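Local coordinates for scarecrow-like protein 3 (Arabidopsis thaliana, PDB 6KPB) that probably acts as a nuclear transcription factor of the GRAS family in plant development, binding zinc finger proteins of the IDD family, at residues 417-420 / 421-425; 356-359 / 360-364; 435-438 / 439-442. All coordinates share one frame; numbering follows the deposited sequence.

Contact 1. Residues 417-420 / 421-425; sequences EKLE and KWSQR
Trp422 N donates to Lys418 O across 3.3 Å as the chain turns into its helix: Lys418 is the N-cap, and Ser423 N follows with a bond to Leu419 O. Ahead of the cap, Glu417 is still extended, and its carboxylate faces two basic residues of the first turns. OE1 receives NH1 of Arg425 at 3.0 Å on its syn lone pair, with the carboxylate and guanidinium planes 44° apart and the oxygen tilted from the guanidinium plane. OE2, which also bonds to Asn356 ND2, makes a long salt bridge with Lys421, its NZ 3.9 Å away, while the lysine's CD lies closer, 3.4 Å from Glu417 OE1. A glutamate suits this place because it can serve Lys421 and Arg425 at once, a setting likely to keep it ionised. With CG anti to the carbonyl carbon (chi1 -74°), the Trp422 indole swings back toward the start of the helix, and its NE1 makes a weak bond to Glu417 O at 3.2 Å. Ser423 OG, a hydroxyl short enough to fold back on its own helix, adds a second donor to Leu419 O from above the carbonyl plane. Outside the turn, Asp352 binds both Lys418 NZ and Leu419 N. Helix 419-428 lies against the sheet here: Leu419 packs on Cys464 and Val466 of strand 464-469, Ser423 meets Trp480 of strand 472-482, and Trp422 is covered by the loop residues Leu260 and His261.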
ATOM      1  N   GLU A 417      -7.646  23.079 -17.003  1.00 84.36           N
ATOM      2  CA  GLU A 417      -7.855  23.924 -18.169  1.00 80.58           C
ATOM      3  C   GLU A 417      -7.150  25.255 -17.946  1.00 81.40           C
ATOM      4  O   GLU A 417      -6.795  25.610 -16.819  1.00 81.59           O
ATOM      5  CB  GLU A 417      -9.348  24.136 -18.457  1.00 92.15           C
ATOM      6  CG  GLU A 417     -10.084  22.862 -18.857  1.00 97.44           C
ATOM      7  CD  GLU A 417     -11.461  23.135 -19.432  1.00106.39           C
ATOM      8  OE1 GLU A 417     -12.061  24.172 -19.077  1.00106.17           O
ATOM      9  OE2 GLU A 417     -11.939  22.316 -20.247  1.00108.98           O
ATOM     10  N   LYS A 418      -6.942  25.988 -19.037  1.00 85.65           N
ATOM     11  CA  LYS A 418      -6.184  27.226 -18.958  1.00 84.12           C
ATOM     12  C   LYS A 418      -7.037  28.355 -18.378  1.00 91.33           C
ATOM     13  O   LYS A 418      -8.259  28.252 -18.248  1.00 93.46           O
ATOM     14  CB  LYS A 418      -5.639  27.619 -20.331  1.00 81.58           C
ATOM     15  CG  LYS A 418      -4.538  26.703 -20.846  1.00 85.26           C
ATOM     16  CD  LYS A 418      -3.584  27.444 -21.771  1.00 94.34           C
ATOM     17  CE  LYS A 418      -2.631  28.338 -20.990  1.00 94.84           C
ATOM     18  NZ  LYS A 418      -1.722  27.551 -20.108  1.00 98.17           N
ATOM     19  N   LEU A 419      -6.357  29.453 -18.033  1.00 88.70           N
ATOM     20  CA  LEU A 419      -7.012  30.567 -17.355  1.00 80.60           C
ATOM     21  C   LEU A 419      -8.085  31.207 -18.227  1.00 92.45           C
ATOM     22  O   LEU A 419      -9.133  31.629 -17.724  1.00 94.93           O
ATOM     23  CB  LEU A 419      -5.965  31.605 -16.944  1.00 83.16           C
ATOM     24  CG  LEU A 419      -6.451  32.971 -16.461  1.00 89.88           C
ATOM     25  CD1 LEU A 419      -7.240  32.845 -15.166  1.00 77.99           C
ATOM     26  CD2 LEU A 419      -5.275  33.923 -16.290  1.00 83.26           C
ATOM     27  N   GLU A 420      -7.841  31.292 -19.537  1.00 93.30           N
ATOM     28  CA  GLU A 420      -8.799  31.936 -20.431  1.00 87.07           C
ATOM     29  C   GLU A 420     -10.140  31.213 -20.422  1.00 92.00           C
ATOM     30  O   GLU A 420     -11.199  31.850 -20.480  1.00 87.39           O
ATOM     31  CB  GLU A 420      -8.227  32.001 -21.847  1.00 83.33           C
ATOM     32  CG  GLU A 420      -9.226  32.409 -22.913  1.00101.65           C
ATOM     33  CD  GLU A 420      -8.563  32.711 -24.241  1.00127.18           C
ATOM     34  OE1 GLU A 420      -7.420  33.217 -24.231  1.00133.01           O
ATOM     35  OE2 GLU A 420      -9.179  32.439 -25.293  1.00136.01           O
ATOM     36  N   LYS A 421     -10.116  29.881 -20.341  1.00 95.58           N
ATOM     37  CA  LYS A 421     -11.364  29.129 -20.258  1.00 94.57           C
ATOM     38  C   LYS A 421     -12.070  29.373 -18.931  1.00 95.42           C
ATOM     39  O   LYS A 421     -13.299  29.509 -18.893  1.00 93.62           O
ATOM     40  CB  LYS A 421     -11.096  27.637 -20.455  1.00 86.90           C
ATOM     41  CG  LYS A 421     -11.026  27.209 -21.910  1.00 90.01           C
ATOM     42  CD  LYS A 421     -11.506  25.776 -22.074  1.00110.11           C
ATOM     43  CE  LYS A 421     -11.787  25.450 -23.532  1.00129.69           C
ATOM     44  NZ  LYS A 421     -12.529  24.165 -23.681  1.00135.24           N
ATOM     45  N   TRP A 422     -11.312  29.431 -17.833  1.00 87.90           N
ATOM     46  CA  TRP A 422     -11.923  29.661 -16.528  1.00 89.73           C
ATOM     47  C   TRP A 422     -12.561  31.041 -16.447  1.00 97.59           C
ATOM     48  O   TRP A 422     -13.636  31.199 -15.856  1.00 95.52           O
ATOM     49  CB  TRP A 422     -10.886  29.487 -15.420  1.00 76.76           C
ATOM     50  CG  TRP A 422     -10.525  28.062 -15.171  1.00 90.49           C
ATOM     51  CD1 TRP A 422      -9.316  27.469 -15.390  1.00 87.09           C
ATOM     52  CD2 TRP A 422     -11.390  27.038 -14.666  1.00 93.28           C
ATOM     53  NE1 TRP A 422      -9.372  26.140 -15.045  1.00 81.32           N
ATOM     54  CE2 TRP A 422     -10.635  25.851 -14.597  1.00 88.79           C
ATOM     55  CE3 TRP A 422     -12.728  27.012 -14.262  1.00 95.22           C
ATOM     56  CZ2 TRP A 422     -11.175  24.652 -14.143  1.00 94.26           C
ATOM     57  CZ3 TRP A 422     -13.262  25.821 -13.810  1.00 92.76           C
ATOM     58  CH2 TRP A 422     -12.487  24.657 -13.754  1.00 98.54           C
ATOM     59  N   SER A 423     -11.918  32.051 -17.038  1.00 92.69           N
ATOM     60  CA  SER A 423     -12.459  33.405 -16.988  1.00 89.62           C
ATOM     61  C   SER A 423     -13.828  33.473 -17.653  1.00 95.30           C
ATOM     62  O   SER A 423     -14.785  33.994 -17.071  1.00100.20           O
ATOM     63  CB  SER A 423     -11.489  34.385 -17.646  1.00 99.45           C
ATOM     64  OG  SER A 423     -10.280  34.467 -16.913  1.00100.74           O
ATOM     65  N   GLN A 424     -13.940  32.946 -18.875  1.00 95.57           N
ATOM     66  CA  GLN A 424     -15.236  32.895 -19.546  1.00106.02           C
ATOM     67  C   GLN A 424     -16.253  32.133 -18.708  1.00 94.99           C
ATOM     68  O   GLN A 424     -17.388  32.585 -18.520  1.00101.82           O
ATOM     69  CB  GLN A 424     -15.099  32.242 -20.922  1.00110.59           C
ATOM     70  CG  GLN A 424     -14.180  32.960 -21.890  1.00119.89           C
ATOM     71  CD  GLN A 424     -14.240  32.359 -23.280  1.00134.11           C
ATOM     72  OE1 GLN A 424     -15.253  31.776 -23.673  1.00143.78           O
ATOM     73  NE2 GLN A 424     -13.154  32.489 -24.031  1.00135.45           N
ATOM     74  N   ARG A 425     -15.855  30.970 -18.192  1.00 90.18           N
ATOM     75  CA  ARG A 425     -16.765  30.134 -17.416  1.00 96.04           C
ATOM     76  C   ARG A 425     -17.243  30.859 -16.163  1.00105.11           C
ATOM     77  O   ARG A 425     -18.439  30.858 -15.848  1.00112.31           O
ATOM     78  CB  ARG A 425     -16.066  28.823 -17.052  1.00100.70           C
ATOM     79  CG  ARG A 425     -17.001  27.690 -16.682  1.00107.65           C
ATOM     80  CD  ARG A 425     -16.222  26.427 -16.350  1.00112.21           C
ATOM     81  NE  ARG A 425     -15.382  25.976 -17.455  1.00107.69           N
ATOM     82  CZ  ARG A 425     -15.817  25.237 -18.471  1.00109.50           C
ATOM     83  NH1 ARG A 425     -14.980  24.867 -19.431  1.00103.59           N
ATOM     84  NH2 ARG A 425     -17.091  24.870 -18.529  1.00111.53           N
TER

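Contact 2. Residues 356-359 / 360-364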
ATOM      1  N   ASN A 356      -7.478  18.726 -20.349  1.00 89.71           N
ATOM      2  CA  ASN A 356      -8.826  18.201 -20.516  1.00 89.19           C
ATOM      3  C   ASN A 356      -9.155  17.963 -21.985  1.00 99.00           C
ATOM      4  O   ASN A 356     -10.325  17.995 -22.378  1.00107.51           O
ATOM      5  CB  ASN A 356      -9.850  19.147 -19.892  1.00 89.29           C
ATOM      6  CG  ASN A 356     -11.168  18.459 -19.589  1.00 89.02           C
ATOM      7  OD1 ASN A 356     -11.219  17.245 -19.390  1.00 81.37           O
ATOM      8  ND2 ASN A 356     -12.245  19.238 -19.550  1.00 84.44           N
ATOM      9  N   GLY A 357      -8.128  17.741 -22.803  1.00 98.97           N
ATOM     10  CA  GLY A 357      -8.334  17.465 -24.209  1.00 93.80           C
ATOM     11  C   GLY A 357      -9.203  16.246 -24.440  1.00100.36           C
ATOM     12  O   GLY A 357      -9.374  15.393 -23.564  1.00103.21           O
ATOM     13  N   SER A 358      -9.766  16.176 -25.646  1.00104.43           N
ATOM     14  CA  SER A 358     -10.732  15.130 -25.960  1.00110.77           C
ATOM     15  C   SER A 358     -10.068  13.759 -26.040  1.00105.07           C
ATOM     16  O   SER A 358     -10.566  12.783 -25.466  1.00115.85           O
ATOM     17  CB  SER A 358     -11.447  15.471 -27.269  1.00121.11           C
ATOM     18  OG  SER A 358     -10.516  15.641 -28.326  1.00130.25           O
ATOM     19  N   THR A 359      -8.935  13.665 -26.727  1.00101.37           N
ATOM     20  CA  THR A 359      -8.295  12.382 -26.974  1.00106.68           C
ATOM     21  C   THR A 359      -7.134  12.145 -26.011  1.00105.72           C
ATOM     22  O   THR A 359      -6.631  13.064 -25.359  1.00110.18           O
ATOM     23  CB  THR A 359      -7.791  12.290 -28.417  1.00106.60           C
ATOM     24  OG1 THR A 359      -6.621  13.103 -28.572  1.00111.93           O
ATOM     25  CG2 THR A 359      -8.862  12.760 -29.388  1.00107.18           C
ATOM     26  N   LEU A 360      -6.716  10.880 -25.937  1.00105.61           N
ATOM     27  CA  LEU A 360      -5.584  10.510 -25.093  1.00 92.76           C
ATOM     28  C   LEU A 360      -4.309  11.206 -25.553  1.00 93.86           C
ATOM     29  O   LEU A 360      -3.540  11.725 -24.735  1.00102.79           O
ATOM     30  CB  LEU A 360      -5.408   8.989 -25.106  1.00 92.51           C
ATOM     31  CG  LEU A 360      -4.580   8.284 -24.023  1.00102.48           C
ATOM     32  CD1 LEU A 360      -3.078   8.425 -24.245  1.00103.15           C
ATOM     33  CD2 LEU A 360      -4.967   8.794 -22.647  1.00112.92           C
ATOM     34  N   MET A 361      -4.067  11.227 -26.867  1.00 94.76           N
ATOM     35  CA  MET A 361      -2.835  11.811 -27.388  1.00 99.67           C
ATOM     36  C   MET A 361      -2.761  13.302 -27.092  1.00 99.86           C
ATOM     37  O   MET A 361      -1.675  13.838 -26.834  1.00103.13           O
ATOM     38  CB  MET A 361      -2.730  11.557 -28.892  1.00110.76           C
ATOM     39  CG  MET A 361      -1.376  11.906 -29.484  1.00120.74           C
ATOM     40  SD  MET A 361      -0.039  10.943 -28.752  1.00123.60           S
ATOM     41  CE  MET A 361      -0.585   9.279 -29.127  1.00124.75           C
ATOM     42  N   GLU A 362      -3.904  13.989 -27.131  1.00 99.43           N
ATOM     43  CA  GLU A 362      -3.946  15.402 -26.770  1.00100.77           C
ATOM     44  C   GLU A 362      -3.447  15.615 -25.347  1.00 95.40           C
ATOM     45  O   GLU A 362      -2.499  16.372 -25.110  1.00 94.35           O
ATOM     46  CB  GLU A 362      -5.371  15.939 -26.917  1.00104.70           C
ATOM     47  CG  GLU A 362      -5.817  16.204 -28.341  1.00122.89           C
ATOM     48  CD  GLU A 362      -7.285  16.576 -28.417  1.00137.64           C
ATOM     49  OE1 GLU A 362      -8.058  16.115 -27.549  1.00142.22           O
ATOM     50  OE2 GLU A 362      -7.666  17.332 -29.334  1.00143.78           O
ATOM     51  N   ARG A 363      -4.081  14.945 -24.382  1.00 83.20           N
ATOM     52  CA  ARG A 363      -3.716  15.130 -22.983  1.00 83.00           C
ATOM     53  C   ARG A 363      -2.302  14.643 -22.700  1.00 85.73           C
ATOM     54  O   ARG A 363      -1.610  15.221 -21.858  1.00 88.78           O
ATOM     55  CB  ARG A 363      -4.721  14.412 -22.085  1.00 87.72           C
ATOM     56  CG  ARG A 363      -6.166  14.766 -22.396  1.00 96.32           C
ATOM     57  CD  ARG A 363      -7.099  14.381 -21.264  1.00 97.06           C
ATOM     58  NE  ARG A 363      -7.081  12.948 -20.990  1.00 97.64           N
ATOM     59  CZ  ARG A 363      -7.762  12.046 -21.689  1.00 97.92           C
ATOM     60  NH1 ARG A 363      -8.516  12.424 -22.712  1.00 90.72           N
ATOM     61  NH2 ARG A 363      -7.690  10.762 -21.361  1.00 99.82           N
ATOM     62  N   LEU A 364      -1.854  13.595 -23.395  1.00 91.28           N
ATOM     63  CA  LEU A 364      -0.497  13.103 -23.183  1.00 86.05           C
ATOM     64  C   LEU A 364       0.540  14.120 -23.642  1.00 87.22           C
ATOM     65  O   LEU A 364       1.550  14.332 -22.961  1.00 86.07           O
ATOM     66  CB  LEU A 364      -0.297  11.775 -23.910  1.00 91.37           C
ATOM     67  CG  LEU A 364       1.128  11.220 -23.863  1.00 89.27           C
ATOM     68  CD1 LEU A 364       1.566  11.008 -22.426  1.00 93.54           C
ATOM     69  CD2 LEU A 364       1.233   9.928 -24.648  1.00 94.75           C
TER
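With CG anti to its carbonyl carbon (chi1 -76°) and an extended chain beyond, Glu362 reaches back over the start of its own helix to Ser358 and Thr359, while the bend of Arg363 at chi3 (-61°) turns its guanidinium toward the carbonyl of Gly357. Thr359 is the N-cap. Its OG1 accepts from Glu362 N at 3.2 Å, and in return Glu362 OE1 takes the N-H of Thr359 at 2.7 Å; this exchange is a capping box. Threonine suits the cap because its hydroxyl, one carbon from the backbone, can meet an amide of the first turn that has no earlier carbonyl to bind, and glutamate is long enough to return the bond. The same OE1 is gripped a second time, by Ser358 OG at 2.6 Å, and both donors come from one face of the carboxylate plane. Gly357 fits where it is because a side chain there would run into CB of Glu362. Arg363 NH1 meets Gly357 O at 3.2 Å in a fairly straight bond (162°), the oxygen lying in the guanidinium plane although the nitrogen stands above the carbonyl plane. The rest of that group is held outside the turn, with NE bound to Ile404 O and NH2 in a salt bridge to Glu408. Replacing Arg363 by a leucine would probably leave Glu408 without this cationic mate and the Gly357 and Ile404 carbonyls without these donors, letting the loop drift from the helix. Helix 360-381 begins here among other helices: Leu360 and Leu364 pack on Ala64 of helix 49-69 and Ile405 of helix 387-406, and Leu364 also meets Phe100 of helix 92-109.

Contact 3. Residues 435-438 / 439-442; sequences PLSY and YAML
Tyr438 sets the edge of its ring against the face of Tyr439, with CD1 above the centre of the neighbouring ring. The centroids are 5.3 Å apart and the planes stand at 73°, a T-shaped pair between consecutive residues. Their first torsions make this possible: CG of Tyr438 is anti to its backbone N (chi1 -178°), whereas CG of Tyr439 lies beside its own (-68°), and the two rings converge. Tyrosine suits these exposed places, since the rings can pack on each other while each carries a polar hydroxyl. One residue earlier, Ser437 OG accepts two weak bonds, from Tyr439 N at 3.3 Å and from Ala440 N at 3.4 Å; a short side chain with an acceptor oxygen suits an N-cap. Ala440 is small enough for its CB to lie 3.7 Å from CB of Ser437. Met441 N binds Ser437 O at 2.9 Å, and the flexible methionine chain bends so that SD comes to 4.1 Å from CD1 of Leu436, an apolar contact across the start of the helix. Both residues rest on Ala465 of strand 464-469, Met441 also touching Ile458, while Leu436 and Ala440 meet Leu152 of helix 145-160. Ser437 as N-cap and Leu436 packed on Met441, the residue before the cap meeting the fourth after it, make the hydrophobic staple pattern of helix starts.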
ATOM      1  N   PRO A 435      -9.240  42.806 -10.435  1.00 86.01           N
ATOM      2  CA  PRO A 435      -7.799  42.693 -10.682  1.00 78.99           C
ATOM      3  C   PRO A 435      -7.012  42.654  -9.381  1.00 81.31           C
ATOM      4  O   PRO A 435      -7.335  43.344  -8.413  1.00 96.47           O
ATOM      5  CB  PRO A 435      -7.479  43.951 -11.500  1.00 83.42           C
ATOM      6  CG  PRO A 435      -8.613  44.893 -11.226  1.00 77.95           C
ATOM      7  CD  PRO A 435      -9.814  44.024 -11.028  1.00 75.34           C
ATOM      8  N   LEU A 436      -5.982  41.814  -9.362  1.00 81.31           N
ATOM      9  CA  LEU A 436      -5.124  41.711  -8.194  1.00 76.00           C
ATOM     10  C   LEU A 436      -4.330  42.997  -8.007  1.00 74.94           C
ATOM     11  O   LEU A 436      -3.996  43.694  -8.970  1.00 76.87           O
ATOM     12  CB  LEU A 436      -4.181  40.518  -8.333  1.00 73.03           C
ATOM     13  CG  LEU A 436      -4.868  39.153  -8.435  1.00 76.89           C
ATOM     14  CD1 LEU A 436      -3.854  38.040  -8.656  1.00 80.30           C
ATOM     15  CD2 LEU A 436      -5.699  38.885  -7.191  1.00 69.38           C
ATOM     16  N   SER A 437      -4.036  43.313  -6.748  1.00 77.85           N
ATOM     17  CA  SER A 437      -3.336  44.550  -6.430  1.00 75.83           C
ATOM     18  C   SER A 437      -1.931  44.539  -7.019  1.00 84.00           C
ATOM     19  O   SER A 437      -1.222  43.530  -6.955  1.00 81.55           O
ATOM     20  CB  SER A 437      -3.267  44.742  -4.914  1.00 87.78           C
ATOM     21  OG  SER A 437      -2.338  45.754  -4.570  1.00104.12           O
ATOM     22  N   TYR A 438      -1.537  45.676  -7.602  1.00 72.47           N
ATOM     23  CA  TYR A 438      -0.190  45.816  -8.146  1.00 71.32           C
ATOM     24  C   TYR A 438       0.866  45.494  -7.097  1.00 83.72           C
ATOM     25  O   TYR A 438       1.859  44.816  -7.388  1.00 91.01           O
ATOM     26  CB  TYR A 438       0.009  47.236  -8.685  1.00 69.32           C
ATOM     27  CG  TYR A 438       1.366  47.484  -9.309  1.00 78.83           C
ATOM     28  CD1 TYR A 438       2.455  47.865  -8.532  1.00 79.55           C
ATOM     29  CD2 TYR A 438       1.556  47.346 -10.676  1.00 70.95           C
ATOM     30  CE1 TYR A 438       3.694  48.092  -9.098  1.00 74.61           C
ATOM     31  CE2 TYR A 438       2.793  47.571 -11.252  1.00 86.91           C
ATOM     32  CZ  TYR A 438       3.859  47.943 -10.459  1.00 86.23           C
ATOM     33  OH  TYR A 438       5.092  48.167 -11.029  1.00 83.28           O
ATOM     34  N   TYR A 439       0.664  45.965  -5.867  1.00 78.26           N
ATOM     35  CA  TYR A 439       1.667  45.759  -4.829  1.00 85.45           C
ATOM     36  C   TYR A 439       1.562  44.380  -4.192  1.00 77.36           C
ATOM     37  O   TYR A 439       2.560  43.871  -3.671  1.00 81.01           O
ATOM     38  CB  TYR A 439       1.558  46.867  -3.782  1.00 68.28           C
ATOM     39  CG  TYR A 439       1.979  48.201  -4.352  1.00 74.69           C
ATOM     40  CD1 TYR A 439       3.323  48.539  -4.447  1.00 70.61           C
ATOM     41  CD2 TYR A 439       1.042  49.100  -4.839  1.00 70.34           C
ATOM     42  CE1 TYR A 439       3.720  49.745  -4.985  1.00 72.54           C
ATOM     43  CE2 TYR A 439       1.429  50.311  -5.380  1.00 74.19           C
ATOM     44  CZ  TYR A 439       2.770  50.627  -5.450  1.00 74.79           C
ATOM     45  OH  TYR A 439       3.165  51.832  -5.988  1.00 80.20           O
ATOM     46  N   ALA A 440       0.383  43.759  -4.231  1.00 75.80           N
ATOM     47  CA  ALA A 440       0.301  42.343  -3.888  1.00 80.20           C
ATOM     48  C   ALA A 440       1.085  41.506  -4.890  1.00 84.05           C
ATOM     49  O   ALA A 440       1.765  40.545  -4.512  1.00 89.73           O
ATOM     50  CB  ALA A 440      -1.158  41.894  -3.832  1.00 77.68           C
ATOM     51  N   MET A 441       1.007  41.866  -6.173  1.00 78.41           N
ATOM     52  CA  MET A 441       1.827  41.208  -7.185  1.00 76.78           C
ATOM     53  C   MET A 441       3.310  41.445  -6.926  1.00 81.18           C
ATOM     54  O   MET A 441       4.133  40.542  -7.113  1.00 85.71           O
ATOM     55  CB  MET A 441       1.441  41.711  -8.576  1.00 75.48           C
ATOM     56  CG  MET A 441       0.022  41.368  -8.986  1.00 86.98           C
ATOM     57  SD  MET A 441      -0.143  39.651  -9.500  1.00 93.30           S
ATOM     58  CE  MET A 441       0.711  39.699 -11.073  1.00 97.40           C
ATOM     59  N   LEU A 442       3.667  42.657  -6.496  1.00 78.76           N
ATOM     60  CA  LEU A 442       5.063  42.952  -6.192  1.00 71.32           C
ATOM     61  C   LEU A 442       5.552  42.136  -5.003  1.00 82.50           C
ATOM     62  O   LEU A 442       6.684  41.636  -5.008  1.00 77.26           O
ATOM     63  CB  LEU A 442       5.234  44.447  -5.925  1.00 81.30           C
ATOM     64  CG  LEU A 442       6.668  44.938  -5.729  1.00 93.46           C
ATOM     65  CD1 LEU A 442       7.471  44.767  -7.011  1.00105.37           C
ATOM     66  CD2 LEU A 442       6.683  46.388  -5.270  1.00 83.58           C
TER

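Along the chain the order is contact 2, contact 1, contact 3, and each marks the start of a helix: 360-381, 419-428 and 438-448. Contacts 1 and 2 have centres about 18 Å apart and touch directly, Glu417 OE2 probably hydrogen-bonding to Asn356 ND2, which ties the predicted SAW region to the predicted PFYRE region. Contact 3 lies about 20 Å from contact 1 and about 34 Å from contact 2, centre to centre, touching neither. Contacts 1 and 3 share the mixed sheet, both packing on strand 464-469, whereas contact 2 belongs among the helices. The series thus runs from the helical part of the GRAS domain onto its sheet.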